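Local coordinates for Two-component insecticidal protein 16 kDa unit (Alcaligenes faecalis, PDB 5V3S) that probably serves as the 16 kDa, aegerolysin-type half of a binary insecticidal toxin that kills corn rootworm, at residues M20-F25 with I138-V143; V27-K32 with L89-K94; L95-Y100 with Y121-K126. All coordinates share one frame; numbering follows the deposited sequence.

Interaction 1. Residues M20-F25 with I138-V143; sequences MEITIF and IFITVV. Unlike the reference sequence in segment 20-25: Met20 (reference Ile).
Ile22, Thr23, Ile24 and Phe25 pair in parallel with Ile138 to Thr141, joining strands 19-27 and 136-144 at the one parallel junction in the mixed sheet of this aegerolysin fold. The short segments run 16° apart. Carbonyls and amides interlock alternately: Ile138 N donates to Glu21 O at 2.8 Å, and Thr23 N returns a bond to Ile138 O at 2.9 Å. The straightest rung is Ile140 N to Thr23 O, 171° at the hydrogen. Phe25 N to Ile140 O and Val142 N to Phe25 O continue the ladder.

Ile22, Ile24, Ile138 and Ile140 share the buried face, where branched aliphatics suit both extended backbone and oily interior. With CG1 of Ile22 anti to the backbone N (chi1 -173°), its CD1 extends across the strand gap to touch Ile138 CG2 at 3.5 Å and Ile140 CD1 at 3.7 Å. Across the interior, Tyr99 and Phe87 of the antiparallel sheet pack against Ile22.

The other face, more exposed, carries Thr23, Phe25, Phe139 and Thr141; threonine brings a hydroxyl, phenylalanine covers neighbouring backbone. Thr23 OG1 is hydrogen-bonded to Thr70 OG1, while Phe139 turns its ring edge to Thr23 O and sets CE1 4.0 Å from Phe25 CB.

Interaction 2. Residues V27-K32 with L89-K94; sequences VNSNFK and LYDGDK
Leu89 meets Phe31 and Lys32 with both of its methyls. Its CD1 lies 3.7 Å from Phe31 CB, and CD2 sits 3.7 Å from Phe31 CD2, the two side chains crossing at about a right angle. A forked leucine suits this place because one branch can touch the ring while the other slips beside the Lys32 carbonyl.

Tyr90 follows, locked to Lys32 as an antiparallel hydrogen-bonded pair: Tyr90 N donates to Lys32 O at 2.8 Å, and Lys32 N donates back to Tyr90 O at 2.9 Å. The phenol ring presents its edge, in plane, to Lys32 O. Lys32 NZ stands on one side of the ring, 5.6 Å from the Tyr90 centroid, at most a weak cation-pi attraction.

At Asp91 strand 83-91 ends and the beta hairpin to strand 94-103 turns. Asp91 CG stands anti to the backbone N (chi1 176°), which brings Asp91 OD1 to Ser29 OG at 2.8 Å; the hydroxyl donates on the syn side, 33° out of the carboxylate plane. Asp91 CB rests 3.9 Å from Phe31 CE2. The second oxygen, OD2, is held by Tyr121 OH and a salt bridge to Lys144.

Gly92 is the second residue of the type II' turn from Asp91 to Lys94, and its phi of 66° is one that glycine adopts easily. Its N reaches Asn30 O through a bridging water. Its carbonyl accepts from another water, which itself takes a hydrogen bond from Lys32 NZ at 2.7 Å and donates weakly to Asp93 OD1.

Lys94 closes the turn through reciprocal backbone bonds with Asp91, Asp91 N to Lys94 O and Lys94 N to Asp91 O.

Interaction 3. Residues L95-Y100 with Y121-K126; sequences LVFEYY and YTVIKK
Val96 packs over one face of the Tyr121 ring at the more closely knit end of a contact between strands of two stacked sheets; here the backbones are nearer, and Val96, Phe97, Tyr121 and Val123 touch at several points. Val96 CG2 lies 4.0 Å from the Tyr121 ring centroid and only 14° off the ring normal, a CH-pi contact displaced somewhat toward the rim. Val96 CG1 fits between Tyr121 CG and Val123 CG2 of the facing strand, at 4.0 Å from the latter, a task for which a compact, forked residue is well suited.

Phe97 adds to this end. Consecutive residues of a regular strand would point to opposite faces, but Val96 and Phe97 both lie opposite Leu89 in a classic beta bulge, and both are directed at the facing sheet. Phe97 CG takes the position between backbone N and carbonyl carbon (chi1 72°), and Phe97 CD2 reaches Val123 CG1 at 3.8 Å.

Toward Tyr99 the two strands draw apart. The CA atoms of Val96 and Tyr121 are 7.3 Å apart, whereas those of Tyr99 and Lys125 are separated by 10.2 Å. A single side-chain pair spans this wider gap: Lys125, partly exposed, runs extended through its first two torsions (chi2 176°), which carries its CD to 3.7 Å from Tyr99 CE1; beyond CD the chain bends. Its ammonium forms a salt bridge with Asp111 OD2, which is also hydrogen-bonded to Tyr99 OH, and Gly127 O is a further partner of NZ.

No hydrogen bond joins the two segments. Strand 94-103 lies between strands 83-91 and 110-115 in the antiparallel sheet, while strand 121-126 forms an outer edge of the mixed sheet beside strand 136-144.

How the interactions relate
Interaction 1 knits two adjacent strands of the mixed sheet, interaction 2 ties strand 31-38 to strand 83-91 where the former begins and the latter ends, and interaction 3 packs the two sheets face to face. Their centres are about 14 Å (1 and 2), 9 Å (1 and 3) and 11 Å (2 and 3) apart. Along the chain, interactions 2 and 3 follow each other inside the long loop that interaction 1 closes, so first and last strands meet in one sheet. Val142 of interaction 1 touches Phe31 and Leu89. Interaction 3 and the buried isoleucines of interaction 1 line the space between the sheets, and interaction 2 closes one end of it through Phe31 and Leu89.

Interaction 1. Residues M20-F25 with I138-V143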
# COMPACT_ATOMS: atom_id res chain seq x y z
N MSE A 20 -6.37 4.46 5.86
CA MSE A 20 -4.97 4.52 5.45
C MSE A 20 -4.97 4.98 3.99
O MSE A 20 -5.90 4.72 3.23
CB MSE A 20 -4.25 3.16 5.62
CG MSE A 20 -4.82 1.92 4.88
SE MSE A 20 -4.13 1.88 3.00
CE MSE A 20 -2.60 0.80 3.61
N GLU A 21 -3.90 5.66 3.59
CA GLU A 21 -3.66 5.88 2.18
C GLU A 21 -2.18 5.63 1.96
O GLU A 21 -1.39 6.17 2.69
CB GLU A 21 -4.05 7.28 1.65
CG GLU A 21 -5.54 7.48 1.60
CD GLU A 21 -6.03 8.61 0.74
OE1 GLU A 21 -5.18 9.25 0.05
OE2 GLU A 21 -7.30 8.80 0.76
N ILE A 22 -1.86 4.78 0.99
CA ILE A 22 -0.47 4.38 0.73
C ILE A 22 -0.09 4.83 -0.70
O ILE A 22 -0.77 4.51 -1.64
CB ILE A 22 -0.17 2.92 1.08
CG1 ILE A 22 1.28 2.61 0.95
CG2 ILE A 22 -0.92 1.95 0.24
CD1 ILE A 22 1.72 1.46 1.79
N THR A 23 0.99 5.56 -0.82
CA THR A 23 1.38 6.08 -2.12
C THR A 23 2.71 5.36 -2.43
O THR A 23 3.60 5.39 -1.58
CB THR A 23 1.50 7.62 -2.10
OG1 THR A 23 0.23 8.17 -1.86
CG2 THR A 23 1.96 8.11 -3.41
N ILE A 24 2.83 4.78 -3.64
CA ILE A 24 4.06 4.10 -4.12
C ILE A 24 4.59 4.90 -5.28
O ILE A 24 3.84 5.14 -6.26
CB ILE A 24 3.72 2.66 -4.57
CG1 ILE A 24 3.01 1.93 -3.44
CG2 ILE A 24 4.95 1.86 -5.03
CD1 ILE A 24 1.52 1.88 -3.59
N PHE A 25 5.82 5.42 -5.12
CA PHE A 25 6.44 6.28 -6.15
C PHE A 25 7.62 5.49 -6.60
O PHE A 25 8.38 5.00 -5.75
CB PHE A 25 6.96 7.62 -5.54
CG PHE A 25 7.50 8.57 -6.55
CD1 PHE A 25 6.67 9.44 -7.19
CD2 PHE A 25 8.84 8.51 -6.94
CE1 PHE A 25 7.16 10.33 -8.13
CE2 PHE A 25 9.34 9.38 -7.94
CZ PHE A 25 8.48 10.26 -8.53
N ILE A 138 0.88 6.80 4.20
CA ILE A 138 2.11 5.99 4.19
C ILE A 138 2.66 6.20 2.76
O ILE A 138 1.87 6.28 1.82
CB ILE A 138 1.78 4.44 4.33
CG1 ILE A 138 0.94 4.14 5.62
CG2 ILE A 138 3.03 3.59 4.29
CD1 ILE A 138 0.01 2.94 5.55
N PHE A 139 3.97 6.19 2.64
CA PHE A 139 4.72 6.52 1.43
C PHE A 139 5.76 5.44 1.28
O PHE A 139 6.52 5.19 2.17
CB PHE A 139 5.39 7.88 1.66
CG PHE A 139 6.22 8.46 0.53
CD1 PHE A 139 5.81 8.41 -0.79
CD2 PHE A 139 7.36 9.21 0.84
CE1 PHE A 139 6.56 9.04 -1.80
CE2 PHE A 139 8.11 9.83 -0.15
CZ PHE A 139 7.69 9.78 -1.47
N ILE A 140 5.80 4.78 0.10
CA ILE A 140 6.90 3.86 -0.25
C ILE A 140 7.54 4.35 -1.57
O ILE A 140 6.84 4.61 -2.46
CB ILE A 140 6.42 2.42 -0.40
CG1 ILE A 140 5.70 1.97 0.90
CG2 ILE A 140 7.60 1.49 -0.78
CD1 ILE A 140 5.20 0.55 0.83
N THR A 141 8.84 4.52 -1.57
CA THR A 141 9.67 4.79 -2.71
C THR A 141 10.37 3.49 -3.09
O THR A 141 10.84 2.66 -2.27
CB THR A 141 10.63 6.01 -2.49
OG1 THR A 141 11.45 5.78 -1.29
CG2 THR A 141 9.82 7.34 -2.29
N VAL A 142 10.49 3.33 -4.41
CA VAL A 142 11.12 2.23 -4.94
C VAL A 142 12.05 2.74 -6.07
O VAL A 142 11.60 3.39 -6.94
CB VAL A 142 10.11 1.24 -5.47
CG1 VAL A 142 10.89 0.04 -5.91
CG2 VAL A 142 9.04 0.82 -4.41
N VAL A 143 13.32 2.46 -5.95
CA VAL A 143 14.33 2.87 -6.93
C VAL A 143 15.02 1.63 -7.40
O VAL A 143 15.65 0.94 -6.62
CB VAL A 143 15.38 3.85 -6.32
CG1 VAL A 143 16.45 4.20 -7.38
CG2 VAL A 143 14.70 5.11 -5.83

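Interaction 2. Residues V27-K32 with L89-K94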
# COMPACT_ATOMS: atom_id res chain seq x y z
N VAL A 27 11.00 4.67 -9.53
CA VAL A 27 12.08 5.24 -10.36
C VAL A 27 12.87 4.13 -11.02
O VAL A 27 13.22 3.16 -10.44
CB VAL A 27 13.04 6.13 -9.49
CG1 VAL A 27 14.14 6.75 -10.31
CG2 VAL A 27 12.30 7.16 -8.67
N ASN A 28 13.18 4.37 -12.27
CA ASN A 28 14.10 3.58 -13.09
C ASN A 28 13.57 2.27 -13.67
O ASN A 28 14.36 1.42 -14.17
CB ASN A 28 15.45 3.40 -12.46
CG ASN A 28 16.53 3.08 -13.50
OD1 ASN A 28 16.44 3.58 -14.61
ND2 ASN A 28 17.51 2.21 -13.15
N SER A 29 12.25 2.09 -13.62
CA SER A 29 11.52 0.97 -14.25
C SER A 29 10.03 1.26 -14.15
O SER A 29 9.66 2.24 -13.54
CB SER A 29 11.81 -0.35 -13.59
OG SER A 29 11.57 -1.42 -14.49
N ASN A 30 9.20 0.47 -14.82
CA ASN A 30 7.74 0.50 -14.57
C ASN A 30 7.43 -0.73 -13.77
O ASN A 30 7.98 -1.77 -14.04
CB ASN A 30 6.95 0.44 -15.84
CG ASN A 30 7.48 1.45 -16.85
OD1 ASN A 30 7.73 2.60 -16.51
ND2 ASN A 30 7.65 0.99 -18.07
N PHE A 31 6.58 -0.57 -12.74
CA PHE A 31 6.30 -1.62 -11.80
C PHE A 31 4.79 -1.87 -11.82
O PHE A 31 4.05 -1.03 -12.32
CB PHE A 31 6.68 -1.15 -10.35
CG PHE A 31 8.16 -0.92 -10.15
CD1 PHE A 31 8.78 0.22 -10.63
CD2 PHE A 31 8.92 -1.81 -9.44
CE1 PHE A 31 10.15 0.46 -10.34
CE2 PHE A 31 10.27 -1.63 -9.20
CZ PHE A 31 10.89 -0.47 -9.67
N LYS A 32 4.41 -3.05 -11.30
CA LYS A 32 3.04 -3.58 -11.38
C LYS A 32 2.56 -3.98 -9.99
O LYS A 32 3.28 -4.79 -9.31
CB LYS A 32 3.01 -4.80 -12.27
CG LYS A 32 1.63 -5.41 -12.52
CD LYS A 32 1.76 -6.65 -13.42
CE LYS A 32 2.63 -7.78 -12.81
NZ LYS A 32 2.52 -9.12 -13.53
N LEU A 89 4.35 -5.78 -5.08
CA LEU A 89 4.75 -4.98 -6.28
C LEU A 89 5.80 -5.77 -6.97
O LEU A 89 6.72 -6.29 -6.35
CB LEU A 89 5.39 -3.69 -5.92
CG LEU A 89 5.66 -2.69 -7.03
CD1 LEU A 89 4.43 -2.07 -7.57
CD2 LEU A 89 6.59 -1.63 -6.54
N TYR A 90 5.71 -5.77 -8.28
CA TYR A 90 6.63 -6.52 -9.13
C TYR A 90 7.33 -5.56 -10.12
O TYR A 90 6.84 -4.46 -10.42
CB TYR A 90 5.85 -7.53 -9.96
CG TYR A 90 5.20 -8.57 -9.14
CD1 TYR A 90 4.02 -8.29 -8.47
CD2 TYR A 90 5.74 -9.82 -9.03
CE1 TYR A 90 3.43 -9.24 -7.62
CE2 TYR A 90 5.16 -10.77 -8.19
CZ TYR A 90 3.99 -10.45 -7.51
OH TYR A 90 3.42 -11.48 -6.73
N ASP A 91 8.47 -6.02 -10.63
CA ASP A 91 9.20 -5.33 -11.74
C ASP A 91 9.32 -6.46 -12.78
O ASP A 91 10.12 -7.39 -12.59
CB ASP A 91 10.59 -4.88 -11.29
CG ASP A 91 11.41 -4.23 -12.50
OD1 ASP A 91 10.77 -3.92 -13.47
OD2 ASP A 91 12.61 -3.96 -12.39
N GLY A 92 8.41 -6.47 -13.77
CA GLY A 92 8.32 -7.62 -14.67
C GLY A 92 7.86 -8.85 -13.89
O GLY A 92 6.86 -8.81 -13.14
N ASP A 93 8.62 -9.92 -13.99
CA ASP A 93 8.30 -11.15 -13.25
C ASP A 93 9.03 -11.24 -11.88
O ASP A 93 8.90 -12.21 -11.18
CB ASP A 93 8.67 -12.37 -14.08
CG ASP A 93 7.75 -12.59 -15.23
OD1 ASP A 93 6.46 -12.61 -15.03
OD2 ASP A 93 8.32 -12.76 -16.34
N LYS A 94 9.68 -10.17 -11.45
CA LYS A 94 10.49 -10.15 -10.25
C LYS A 94 9.64 -9.53 -9.12
O LYS A 94 9.14 -8.41 -9.23
CB LYS A 94 11.74 -9.32 -10.43
CG LYS A 94 12.64 -9.76 -11.59
CD LYS A 94 13.97 -10.26 -11.05
CE LYS A 94 15.01 -9.15 -10.90
NZ LYS A 94 16.42 -9.69 -10.94
O HOH W 1 6.55 -4.25 -14.22
O HOH W 2 4.42 -10.91 -12.99

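Interaction 3. Residues L95-Y100 with Y121-K126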
# COMPACT_ATOMS: atom_id res chain seq x y z
N LEU A 95 9.48 -10.26 -8.02
CA LEU A 95 8.78 -9.70 -6.85
C LEU A 95 9.74 -8.73 -6.11
O LEU A 95 10.82 -9.16 -5.68
CB LEU A 95 8.36 -10.85 -5.93
CG LEU A 95 7.63 -10.41 -4.63
CD1 LEU A 95 6.38 -9.66 -4.88
CD2 LEU A 95 7.35 -11.69 -3.84
N VAL A 96 9.34 -7.45 -5.95
CA VAL A 96 10.15 -6.44 -5.33
C VAL A 96 9.81 -6.34 -3.83
O VAL A 96 10.74 -6.41 -3.01
CB VAL A 96 9.96 -5.14 -6.07
CG1 VAL A 96 10.70 -4.00 -5.39
CG2 VAL A 96 10.39 -5.39 -7.54
N PHE A 97 8.54 -6.21 -3.49
CA PHE A 97 8.08 -6.18 -2.03
C PHE A 97 6.68 -6.71 -1.83
O PHE A 97 5.90 -6.86 -2.74
CB PHE A 97 8.22 -4.83 -1.32
CG PHE A 97 7.24 -3.73 -1.75
CD1 PHE A 97 5.94 -3.71 -1.36
CD2 PHE A 97 7.68 -2.64 -2.52
CE1 PHE A 97 5.08 -2.66 -1.71
CE2 PHE A 97 6.84 -1.62 -2.88
CZ PHE A 97 5.52 -1.63 -2.48
N GLU A 98 6.42 -7.09 -0.60
CA GLU A 98 5.11 -7.50 -0.12
C GLU A 98 4.82 -6.54 1.01
O GLU A 98 5.74 -6.19 1.82
CB GLU A 98 5.11 -8.92 0.37
CG GLU A 98 5.29 -9.93 -0.78
CD GLU A 98 5.67 -11.31 -0.27
OE1 GLU A 98 6.33 -11.47 0.78
OE2 GLU A 98 5.24 -12.21 -0.91
N TYR A 99 3.59 -5.97 0.99
CA TYR A 99 3.19 -5.11 2.07
C TYR A 99 1.91 -5.65 2.76
O TYR A 99 1.08 -6.26 2.10
CB TYR A 99 2.98 -3.68 1.55
CG TYR A 99 2.69 -2.70 2.66
CD1 TYR A 99 3.69 -2.42 3.66
CD2 TYR A 99 1.43 -2.13 2.77
CE1 TYR A 99 3.39 -1.52 4.70
CE2 TYR A 99 1.17 -1.22 3.75
CZ TYR A 99 2.14 -0.94 4.72
OH TYR A 99 1.76 -0.08 5.72
N TYR A 100 1.76 -5.39 4.05
CA TYR A 100 0.58 -5.90 4.84
C TYR A 100 0.33 -4.95 5.95
O TYR A 100 1.28 -4.34 6.49
CB TYR A 100 0.87 -7.34 5.41
CG TYR A 100 -0.08 -7.79 6.54
CD1 TYR A 100 -1.33 -8.25 6.23
CD2 TYR A 100 0.25 -7.66 7.91
CE1 TYR A 100 -2.26 -8.58 7.20
CE2 TYR A 100 -0.67 -8.03 8.90
CZ TYR A 100 -1.93 -8.52 8.50
OH TYR A 100 -2.88 -8.88 9.40
N TYR A 121 17.06 -3.18 -5.74
CA TYR A 121 16.10 -2.13 -5.46
C TYR A 121 16.33 -1.49 -4.06
O TYR A 121 16.77 -2.15 -3.13
CB TYR A 121 14.70 -2.67 -5.55
CG TYR A 121 14.41 -3.35 -6.87
CD1 TYR A 121 13.88 -2.64 -7.94
CD2 TYR A 121 14.62 -4.69 -7.00
CE1 TYR A 121 13.54 -3.28 -9.14
CE2 TYR A 121 14.39 -5.31 -8.18
CZ TYR A 121 13.88 -4.61 -9.23
OH TYR A 121 13.66 -5.29 -10.39
N THR A 122 16.22 -0.21 -4.01
CA THR A 122 16.11 0.51 -2.78
C THR A 122 14.62 0.76 -2.52
O THR A 122 13.94 1.44 -3.23
CB THR A 122 16.93 1.79 -2.75
OG1 THR A 122 18.29 1.48 -3.11
CG2 THR A 122 16.95 2.37 -1.32
N VAL A 123 14.16 0.18 -1.42
CA VAL A 123 12.77 0.33 -1.08
C VAL A 123 12.65 0.92 0.32
O VAL A 123 13.12 0.30 1.26
CB VAL A 123 12.06 -1.00 -1.16
CG1 VAL A 123 10.62 -0.85 -0.84
CG2 VAL A 123 12.10 -1.58 -2.52
N ILE A 124 12.02 2.07 0.43
CA ILE A 124 11.89 2.84 1.71
C ILE A 124 10.44 3.24 2.05
O ILE A 124 9.79 3.90 1.21
CB ILE A 124 12.77 4.08 1.76
CG1 ILE A 124 14.27 3.78 1.48
CG2 ILE A 124 12.60 4.75 3.17
CD1 ILE A 124 15.02 3.11 2.60
N LYS A 125 9.98 2.85 3.27
CA LYS A 125 8.68 3.31 3.74
C LYS A 125 8.76 4.45 4.83
O LYS A 125 9.63 4.42 5.72
CB LYS A 125 7.93 2.12 4.28
CG LYS A 125 6.55 2.43 4.83
CD LYS A 125 5.85 1.15 5.25
CE LYS A 125 6.50 0.61 6.53
NZ LYS A 125 5.97 1.13 7.84
N LYS A 126 7.87 5.42 4.72
CA LYS A 126 7.69 6.51 5.68
C LYS A 126 6.24 6.42 6.11
O LYS A 126 5.36 6.08 5.32
CB LYS A 126 7.98 7.89 5.07
CG LYS A 126 9.40 8.06 4.44
CD LYS A 126 10.52 8.52 5.41
CE LYS A 126 11.94 8.27 4.81
NZ LYS A 126 12.94 8.11 5.91